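Local coordinates for putative branched-chain amino acid transport system substrate-binding protein (Rhodopseudomonas palustris, PDB 4F8J) that probably binds a small solute for an ABC-type uptake system and is seen here holding 4'-hydroxycinnamic acid, at residues A[128-133]-A[218-223]; A[226-231]-A[355-360]; A[202-207]-A[232-237]. One frame throughout, in Å; residues are numbered along the deposited sequence.

Interaction 1 of 3, residues A[128-133]-A[218-223]. With HC4 (4'-hydroxycinnamic acid), chain E.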
loop_
_atom_site.group_PDB
_atom_site.type_symbol
_atom_site.label_atom_id
_atom_site.label_comp_id
_atom_site.label_asym_id
_atom_site.label_seq_id
_atom_site.Cartn_x
_atom_site.Cartn_y
_atom_site.Cartn_z
ATOM N N GLU A 128 19.505 2.503 -1.364
ATOM C CA GLU A 128 20.278 3.747 -1.410
ATOM C C GLU A 128 20.779 4.139 -0.021
ATOM O O GLU A 128 21.939 4.558 0.129
ATOM C CB GLU A 128 19.467 4.890 -2.012
ATOM C CG GLU A 128 19.363 4.818 -3.531
ATOM C CD GLU A 128 18.503 5.927 -4.114
ATOM O OE1 GLU A 128 17.670 6.492 -3.388
ATOM O OE2 GLU A 128 18.681 6.231 -5.310
ATOM N N HIS A 129 19.914 4.047 0.994
ATOM C CA HIS A 129 20.340 4.345 2.347
ATOM C C HIS A 129 21.353 3.349 2.816
ATOM O O HIS A 129 22.404 3.716 3.353
ATOM C CB HIS A 129 19.132 4.335 3.276
ATOM C CG HIS A 129 19.461 4.698 4.676
ATOM N ND1 HIS A 129 19.894 3.805 5.606
ATOM C CD2 HIS A 129 19.498 5.945 5.283
ATOM C CE1 HIS A 129 20.124 4.456 6.753
ATOM N NE2 HIS A 129 19.869 5.764 6.565
HETATM N N MSE A 130 21.112 2.066 2.543
HETATM C CA MSE A 130 22.074 1.040 2.927
HETATM C C MSE A 130 23.467 1.398 2.422
HETATM O O MSE A 130 24.466 1.375 3.173
HETATM C CB MSE A 130 21.636 -0.364 2.409
HETATM C CG MSE A 130 20.487 -0.959 3.156
HETATM SE SE MSE A 130 20.022 -2.642 2.343
HETATM C CE MSE A 130 18.195 -2.852 3.041
ATOM N N LYS A 131 23.563 1.738 1.137
ATOM C CA LYS A 131 24.879 1.974 0.550
ATOM C C LYS A 131 25.477 3.342 0.909
ATOM O O LYS A 131 26.622 3.621 0.562
ATOM C CB LYS A 131 24.801 1.830 -0.962
ATOM C CG LYS A 131 24.405 0.423 -1.470
ATOM C CD LYS A 131 25.215 -0.719 -0.847
ATOM C CE LYS A 131 26.729 -0.564 -0.998
ATOM N NZ LYS A 131 27.537 -1.668 -0.336
ATOM N N LYS A 132 24.739 4.175 1.638
ATOM C CA LYS A 132 25.279 5.414 2.182
ATOM C C LYS A 132 25.757 5.229 3.635
ATOM O O LYS A 132 26.409 6.130 4.189
ATOM C CB LYS A 132 24.247 6.547 2.097
ATOM C CG LYS A 132 24.142 7.129 0.687
ATOM C CD LYS A 132 22.945 8.049 0.523
ATOM C CE LYS A 132 23.041 9.323 1.342
ATOM N NZ LYS A 132 23.859 10.401 0.712
ATOM N N ASN A 133 25.443 4.066 4.226
ATOM C CA ASN A 133 25.616 3.794 5.642
ATOM C C ASN A 133 26.381 2.482 5.899
ATOM O O ASN A 133 26.156 1.770 6.900
ATOM C CB ASN A 133 24.256 3.833 6.345
ATOM C CG ASN A 133 23.723 5.266 6.450
ATOM O OD1 ASN A 133 24.115 6.019 7.361
ATOM N ND2 ASN A 133 22.908 5.677 5.490
ATOM N N LEU A 218 21.572 -2.622 11.209
ATOM C CA LEU A 218 20.440 -1.806 10.832
ATOM C C LEU A 218 19.268 -2.686 10.398
ATOM O O LEU A 218 19.485 -3.750 9.775
ATOM C CB LEU A 218 20.816 -0.843 9.723
ATOM C CG LEU A 218 21.878 0.215 9.991
ATOM C CD1 LEU A 218 21.960 1.148 8.768
ATOM C CD2 LEU A 218 21.605 1.046 11.232
ATOM N N ILE A 219 18.045 -2.302 10.784
ATOM C CA ILE A 219 16.832 -2.980 10.310
ATOM C C ILE A 219 16.022 -2.070 9.421
ATOM O O ILE A 219 15.824 -0.856 9.732
ATOM C CB ILE A 219 15.963 -3.542 11.451
ATOM C CG1 ILE A 219 16.794 -4.526 12.278
ATOM C CG2 ILE A 219 14.688 -4.218 10.883
ATOM C CD1 ILE A 219 16.140 -4.980 13.583
ATOM N N TYR A 220 15.641 -2.637 8.267
ATOM C CA TYR A 220 14.862 -1.943 7.252
ATOM C C TYR A 220 13.503 -2.596 7.084
ATOM O O TYR A 220 13.382 -3.822 7.020
ATOM C CB TYR A 220 15.629 -1.965 5.920
ATOM C CG TYR A 220 16.875 -1.105 5.901
ATOM C CD1 TYR A 220 18.072 -1.550 6.473
ATOM C CD2 TYR A 220 16.870 0.155 5.318
ATOM C CE1 TYR A 220 19.204 -0.773 6.444
ATOM C CE2 TYR A 220 18.010 0.940 5.296
ATOM C CZ TYR A 220 19.174 0.477 5.850
ATOM O OH TYR A 220 20.314 1.266 5.842
ATOM N N GLN A 221 12.498 -1.719 7.010
ATOM C CA GLN A 221 11.080 -2.081 6.925
ATOM C C GLN A 221 10.474 -1.547 5.652
ATOM O O GLN A 221 10.835 -0.445 5.174
ATOM C CB GLN A 221 10.270 -1.581 8.133
ATOM C CG GLN A 221 10.595 -2.254 9.451
ATOM C CD GLN A 221 9.952 -3.625 9.614
ATOM O OE1 GLN A 221 9.043 -3.996 8.846
ATOM N NE2 GLN A 221 10.331 -4.344 10.673
ATOM N N THR A 222 9.534 -2.343 5.114
ATOM C CA THR A 222 8.762 -1.968 3.930
ATOM C C THR A 222 7.605 -1.016 4.263
ATOM O O THR A 222 7.271 -0.760 5.437
ATOM C CB THR A 222 8.149 -3.203 3.205
ATOM O OG1 THR A 222 7.012 -3.718 3.913
ATOM C CG2 THR A 222 9.151 -4.310 2.968
ATOM N N HIS A 223 7.000 -0.484 3.209
ATOM C CA HIS A 223 5.853 0.415 3.369
ATOM C C HIS A 223 4.604 -0.265 3.882
ATOM O O HIS A 223 3.690 0.381 4.374
ATOM C CB HIS A 223 5.605 1.232 2.121
ATOM C CG HIS A 223 5.422 0.427 0.854
ATOM N ND1 HIS A 223 6.147 -0.697 0.543
ATOM C CD2 HIS A 223 4.636 0.703 -0.255
ATOM C CE1 HIS A 223 5.780 -1.120 -0.688
ATOM N NE2 HIS A 223 4.855 -0.267 -1.171
HETATM C C1 HC4 E . 0.699 -7.344 2.039
HETATM O O1 HC4 E . 0.486 -8.197 1.165
HETATM O O2 HC4 E . 0.511 -7.590 3.265
HETATM C C2 HC4 E . 1.168 -5.965 1.730
HETATM C C3 HC4 E . 0.521 -4.947 2.296
HETATM C "C1'" HC4 E . 0.766 -3.516 1.939
HETATM C "C2'" HC4 E . 2.018 -3.009 1.538
HETATM C "C3'" HC4 E . 2.144 -1.681 1.158
HETATM C "C4'" HC4 E . 1.081 -0.799 1.170
HETATM C "C5'" HC4 E . -0.155 -1.290 1.573
HETATM C "C6'" HC4 E . -0.275 -2.619 1.939
HETATM O "O4'" HC4 E . 1.182 0.527 0.822
#
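H129 and Y220 share the polar link of this contact. ND1 of H129 and OH of Y220 are hydrogen-bonded at 2.6 Å, and either could be the donor. The hydroxyl lies in the plane of the imidazole, at its edge. The rings meet rim to rim, with their planes at 64°. H129 reaches across because its CG is anti to the backbone N (chi1 -177°).

Helix 119-132 runs nearly antiparallel to strand 218-221 and packs on one face of the sheet. I219 points to the other face, against helix 200-212. This is the three-layer α/β build of a periplasmic binding protein lobe.

The apolar part is the selenomethionine M130 laid over one face of Y220. Its CG is 3.3 Å from CZ of Y220, toward the rim, and makes a CH-pi contact. Its SE stands above the same ring at 4.7 Å from the centroid, a more distant Met-aromatic contact. CD1 of L218 lies 4.3 Å from CE1 of H129.

Within 128-133, ND2 of N133 donates to O of H129 at 2.9 Å. The same ND2 sits over the centre of the H129 ring.

Interaction 2 of 3, residues A[226-231]-A[355-360]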
loop_
_atom_site.group_PDB
_atom_site.type_symbol
_atom_site.label_atom_id
_atom_site.label_comp_id
_atom_site.label_asym_id
_atom_site.label_seq_id
_atom_site.Cartn_x
_atom_site.Cartn_y
_atom_site.Cartn_z
ATOM N N ALA A 226 3.967 0.997 7.628
ATOM C CA ALA A 226 3.954 2.425 7.931
ATOM C C ALA A 226 2.648 2.879 8.603
ATOM O O ALA A 226 1.782 3.482 7.999
ATOM C CB ALA A 226 4.296 3.239 6.668
ATOM N N SER A 227 2.584 2.621 9.906
ATOM C CA SER A 227 1.549 3.165 10.759
ATOM C C SER A 227 2.120 3.222 12.174
ATOM O O SER A 227 3.106 2.570 12.464
ATOM C CB SER A 227 0.247 2.374 10.621
ATOM O OG SER A 227 0.204 1.156 11.343
HETATM N N MSE A 228 1.543 4.075 13.009
HETATM C CA MSE A 228 1.981 4.190 14.402
HETATM C C MSE A 228 1.863 2.861 15.145
HETATM O O MSE A 228 2.554 2.644 16.173
HETATM C CB MSE A 228 1.151 5.267 15.109
HETATM C CG MSE A 228 1.755 5.837 16.325
HETATM SE SE MSE A 228 3.423 6.697 15.909
HETATM C CE MSE A 228 3.571 7.854 17.467
ATOM N N ASP A 229 0.978 1.982 14.671
ATOM C CA ASP A 229 0.775 0.632 15.223
ATOM C C ASP A 229 2.093 -0.122 15.352
ATOM O O ASP A 229 2.291 -0.898 16.287
ATOM C CB ASP A 229 -0.180 -0.135 14.298
ATOM C CG ASP A 229 -0.478 -1.582 14.731
ATOM O OD1 ASP A 229 -1.018 -1.773 15.851
ATOM O OD2 ASP A 229 -0.264 -2.532 13.900
ATOM N N PHE A 230 2.987 0.081 14.384
ATOM C CA PHE A 230 4.273 -0.581 14.380
ATOM C C PHE A 230 5.038 -0.205 15.640
ATOM O O PHE A 230 5.632 -1.059 16.260
ATOM C CB PHE A 230 5.084 -0.185 13.126
ATOM C CG PHE A 230 6.448 -0.809 13.052
ATOM C CD1 PHE A 230 6.598 -2.106 12.588
ATOM C CD2 PHE A 230 7.589 -0.093 13.400
ATOM C CE1 PHE A 230 7.841 -2.664 12.501
ATOM C CE2 PHE A 230 8.844 -0.657 13.311
ATOM C CZ PHE A 230 8.969 -1.976 12.865
ATOM N N ILE A 231 5.033 1.096 16.001
ATOM C CA ILE A 231 5.754 1.591 17.183
ATOM C C ILE A 231 5.017 1.134 18.453
ATOM O O ILE A 231 5.646 0.747 19.454
ATOM C CB ILE A 231 5.906 3.153 17.134
ATOM C CG1 ILE A 231 6.684 3.578 15.869
ATOM C CG2 ILE A 231 6.560 3.689 18.421
ATOM C CD1 ILE A 231 6.959 5.084 15.798
ATOM N N ASP A 355 12.855 8.301 19.672
ATOM C CA ASP A 355 12.020 8.644 20.842
ATOM C C ASP A 355 10.559 8.234 20.651
ATOM O O ASP A 355 9.627 8.957 21.032
ATOM C CB ASP A 355 12.103 10.147 21.132
ATOM C CG ASP A 355 13.503 10.614 21.345
ATOM O OD1 ASP A 355 14.094 10.211 22.369
ATOM O OD2 ASP A 355 14.014 11.394 20.517
ATOM N N GLY A 356 10.352 7.076 20.043
ATOM C CA GLY A 356 9.016 6.533 19.907
ATOM C C GLY A 356 8.120 7.235 18.911
ATOM O O GLY A 356 6.909 7.028 18.911
ATOM N N LYS A 357 8.714 8.048 18.038
ATOM C CA LYS A 357 7.990 8.680 16.966
ATOM C C LYS A 357 8.726 8.604 15.619
ATOM O O LYS A 357 9.953 8.517 15.562
ATOM C CB LYS A 357 7.726 10.150 17.298
ATOM C CG LYS A 357 6.828 10.353 18.517
ATOM C CD LYS A 357 5.883 11.537 18.355
ATOM C CE LYS A 357 5.468 12.178 19.687
ATOM N NZ LYS A 357 5.785 11.363 20.897
ATOM N N TYR A 358 7.949 8.671 14.555
ATOM C CA TYR A 358 8.500 8.749 13.209
ATOM C C TYR A 358 9.127 10.092 12.926
ATOM O O TYR A 358 8.571 11.139 13.297
ATOM C CB TYR A 358 7.410 8.485 12.173
ATOM C CG TYR A 358 6.973 7.045 12.103
ATOM C CD1 TYR A 358 7.897 6.042 11.829
ATOM C CD2 TYR A 358 5.647 6.655 12.316
ATOM C CE1 TYR A 358 7.521 4.721 11.758
ATOM C CE2 TYR A 358 5.275 5.316 12.255
ATOM C CZ TYR A 358 6.200 4.354 11.964
ATOM O OH TYR A 358 5.808 3.027 11.909
ATOM N N VAL A 359 10.276 10.066 12.249
ATOM C CA VAL A 359 10.946 11.271 11.803
ATOM C C VAL A 359 11.428 11.031 10.381
ATOM O O VAL A 359 11.996 9.981 10.092
ATOM C CB VAL A 359 12.196 11.607 12.646
ATOM C CG1 VAL A 359 12.646 13.045 12.347
ATOM C CG2 VAL A 359 11.926 11.426 14.134
HETATM N N MSE A 360 11.192 11.980 9.482
HETATM C CA MSE A 360 11.686 11.834 8.118
HETATM C C MSE A 360 13.214 11.980 8.128
HETATM O O MSE A 360 13.770 12.860 8.796
HETATM C CB MSE A 360 11.038 12.852 7.167
HETATM C CG MSE A 360 11.051 12.414 5.697
HETATM SE SE MSE A 360 11.126 13.899 4.459
HETATM C CE MSE A 360 12.681 14.720 5.265
#
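The ring of Y358 reaches 226-231 with its CG anti to the carbonyl carbon (chi1 -72°). I231 also has its CG1 anti to the carbonyl carbon (chi1 -60°), and its chain is extended at chi2. The two side chains slide past each other in opposite directions. CD1 of I231 comes to rest over the centre of the Y358 ring, 3.8 Å from the centroid, as a CH-pi contact.

The selenomethionine M228 is bent at chi2. Its SE comes 4.2 Å from CD2 of Y358, an oblique Met-aromatic approach. Its CE reaches on to O of G356 at 3.7 Å. F230 crosses Y358 at about a right angle, with its CB 3.5 Å from the OH of Y358.

The tyrosine OH donates to O of S227 at 2.8 Å, from above the carbonyl plane. F230 N donates to the same oxygen from the opposite face. A phenylalanine in place of Y358 would probably leave the S227 carbonyl without one of its two donors.

D355 and G356 form the tight turn of a β-hairpin between strands 349-354 and 357-360, with angles that fit a type I' turn. Both carry positive phi. Their backbone N atoms are held by the carboxylate of E239. CG2 of I231 lies against the turn, 3.4 Å from O of G356.

The contact thus joins the edge strand of the sheet to helix 229-234 and the loop leading into it. It is mostly apolar. One directed bond fixes where the tyrosine hydroxyl sits and helps satisfy a carbonyl of a buried residue.

Interaction 3 of 3, residues A[202-207]-A[232-237]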
loop_
_atom_site.group_PDB
_atom_site.type_symbol
_atom_site.label_atom_id
_atom_site.label_comp_id
_atom_site.label_asym_id
_atom_site.label_seq_id
_atom_site.Cartn_x
_atom_site.Cartn_y
_atom_site.Cartn_z
ATOM N N ALA A 202 2.474 -8.233 11.703
ATOM C CA ALA A 202 3.587 -9.144 11.425
ATOM C C ALA A 202 4.909 -8.429 11.167
ATOM O O ALA A 202 5.951 -8.973 11.485
ATOM C CB ALA A 202 3.250 -10.075 10.271
ATOM N N ALA A 203 4.881 -7.198 10.660
ATOM C CA ALA A 203 6.139 -6.469 10.420
ATOM C C ALA A 203 6.875 -6.169 11.725
ATOM O O ALA A 203 8.132 -6.167 11.786
ATOM C CB ALA A 203 5.894 -5.177 9.649
ATOM N N ALA A 204 6.111 -5.953 12.799
ATOM C CA ALA A 204 6.700 -5.741 14.115
ATOM C C ALA A 204 7.295 -7.008 14.751
ATOM O O ALA A 204 8.107 -6.908 15.671
ATOM C CB ALA A 204 5.660 -5.150 15.090
ATOM N N LEU A 205 6.911 -8.198 14.268
ATOM C CA LEU A 205 7.394 -9.418 14.894
ATOM C C LEU A 205 8.901 -9.659 14.668
ATOM O O LEU A 205 9.663 -9.884 15.623
ATOM C CB LEU A 205 6.531 -10.627 14.428
ATOM C CG LEU A 205 6.971 -12.041 14.822
ATOM C CD1 LEU A 205 7.118 -12.170 16.339
ATOM C CD2 LEU A 205 6.019 -13.101 14.268
ATOM N N PRO A 206 9.356 -9.617 13.399
ATOM C CA PRO A 206 10.792 -9.673 13.261
ATOM C C PRO A 206 11.502 -8.494 13.891
ATOM O O PRO A 206 12.646 -8.668 14.337
ATOM C CB PRO A 206 11.014 -9.756 11.742
ATOM C CG PRO A 206 9.733 -10.258 11.188
ATOM C CD PRO A 206 8.677 -9.706 12.102
ATOM N N GLN A 207 10.851 -7.329 13.995
ATOM C CA GLN A 207 11.537 -6.182 14.622
ATOM C C GLN A 207 11.869 -6.481 16.082
ATOM O O GLN A 207 13.015 -6.312 16.490
ATOM C CB GLN A 207 10.676 -4.955 14.567
ATOM C CG GLN A 207 11.387 -3.667 14.948
ATOM C CD GLN A 207 12.350 -3.155 13.890
ATOM O OE1 GLN A 207 12.169 -3.356 12.685
ATOM N NE2 GLN A 207 13.356 -2.438 14.350
ATOM N N ARG A 232 3.681 1.155 18.424
ATOM C CA ARG A 232 2.881 0.657 19.559
ATOM C C ARG A 232 3.303 -0.771 19.877
ATOM O O ARG A 232 3.532 -1.120 21.049
ATOM C CB ARG A 232 1.355 0.671 19.297
ATOM C CG ARG A 232 0.544 0.476 20.586
ATOM C CD ARG A 232 -0.740 -0.368 20.516
ATOM N NE ARG A 232 -1.657 -0.006 19.437
ATOM C CZ ARG A 232 -2.981 -0.160 19.469
ATOM N NH1 ARG A 232 -3.699 0.190 18.415
ATOM N NH2 ARG A 232 -3.589 -0.647 20.538
ATOM N N ILE A 233 3.415 -1.597 18.842
ATOM C CA ILE A 233 3.776 -3.016 19.075
ATOM C C ILE A 233 5.286 -3.212 19.364
ATOM O O ILE A 233 5.654 -3.832 20.380
ATOM C CB ILE A 233 3.354 -3.901 17.911
ATOM C CG1 ILE A 233 1.824 -3.890 17.754
ATOM C CG2 ILE A 233 3.843 -5.317 18.108
ATOM C CD1 ILE A 233 1.346 -4.346 16.397
ATOM N N ALA A 234 6.154 -2.675 18.509
ATOM C CA ALA A 234 7.617 -2.905 18.630
ATOM C C ALA A 234 8.271 -2.135 19.752
ATOM O O ALA A 234 9.334 -2.533 20.229
ATOM C CB ALA A 234 8.321 -2.558 17.336
ATOM N N GLY A 235 7.662 -1.023 20.170
ATOM C CA GLY A 235 8.225 -0.205 21.240
ATOM C C GLY A 235 9.674 0.194 20.985
ATOM O O GLY A 235 10.015 0.665 19.882
ATOM N N LYS A 236 10.508 0.015 22.007
ATOM C CA LYS A 236 11.900 0.446 21.981
ATOM C C LYS A 236 12.687 -0.272 20.861
ATOM O O LYS A 236 13.640 0.298 20.325
ATOM C CB LYS A 236 12.561 0.266 23.364
ATOM C CG LYS A 236 11.959 1.151 24.464
ATOM C CD LYS A 236 12.555 0.915 25.852
ATOM C CE LYS A 236 11.690 1.573 26.939
ATOM N NZ LYS A 236 12.454 2.091 28.124
ATOM N N SER A 237 12.283 -1.496 20.513
ATOM C CA SER A 237 12.895 -2.234 19.395
ATOM C C SER A 237 12.742 -1.503 18.042
ATOM O O SER A 237 13.519 -1.730 17.109
ATOM C CB SER A 237 12.310 -3.654 19.293
ATOM O OG SER A 237 12.431 -4.350 20.510
#
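The carboxamide of Q207 is the flat group that meets S237. Its NE2 donates to the backbone O of S237 at 2.9 Å, and the bond is nearly straight (169°). That oxygen lies close to the amide plane of Q207. Seen from S237, the donor is tilted 32° from the carbonyl plane. The other end of the amide, OE1, accepts from Q221 NE2. Using both ends should hold the amide against a flip.

Q207 is bent at chi2 (74°), which brings its amide round to S237. Its CG meanwhile touches CB of A234 at 4.0 Å.

The rest is apolar packing of alanines and I233. CB of A204 meets CG2 of I233 at 3.5 Å and CB of A234 at 4.3 Å. With alanine on both sides, the CA atoms of A204 and A234 come within 5.4 Å. The chain leaves the helix at G235, with positive phi, and turns back so that S237 faces Q207.

Helices 200-212 and 229-234 are neighbours against the sheet, joined in the chain through strand 218-221. The first also rests on strand 137-143 through A202 and P206. F230 of the second touches A204 and Q207.

Overall arrangement
All three contacts belong to one lobe and meet around strand 218-221. Interactions 1 and 3 lie on its two faces, with centres about 17 Å apart. They are joined by Q221: besides its bond to Q207, its NE2 is probably hydrogen-bonded to O of A203 (3.1 Å). Interactions 2 and 3 share helix 229-234, and their centres are about 10 Å apart. F230 bridges them, its CE1 3.7 Å from CA of A204. The ligand lies beyond the end of the strand. The H223 ring has C3' of 4'-hydroxycinnamic acid over one face, and the side chain of A226 is about 7 Å from the ligand. T79, R174, S199, Q282 and H286 hydrogen-bond to it.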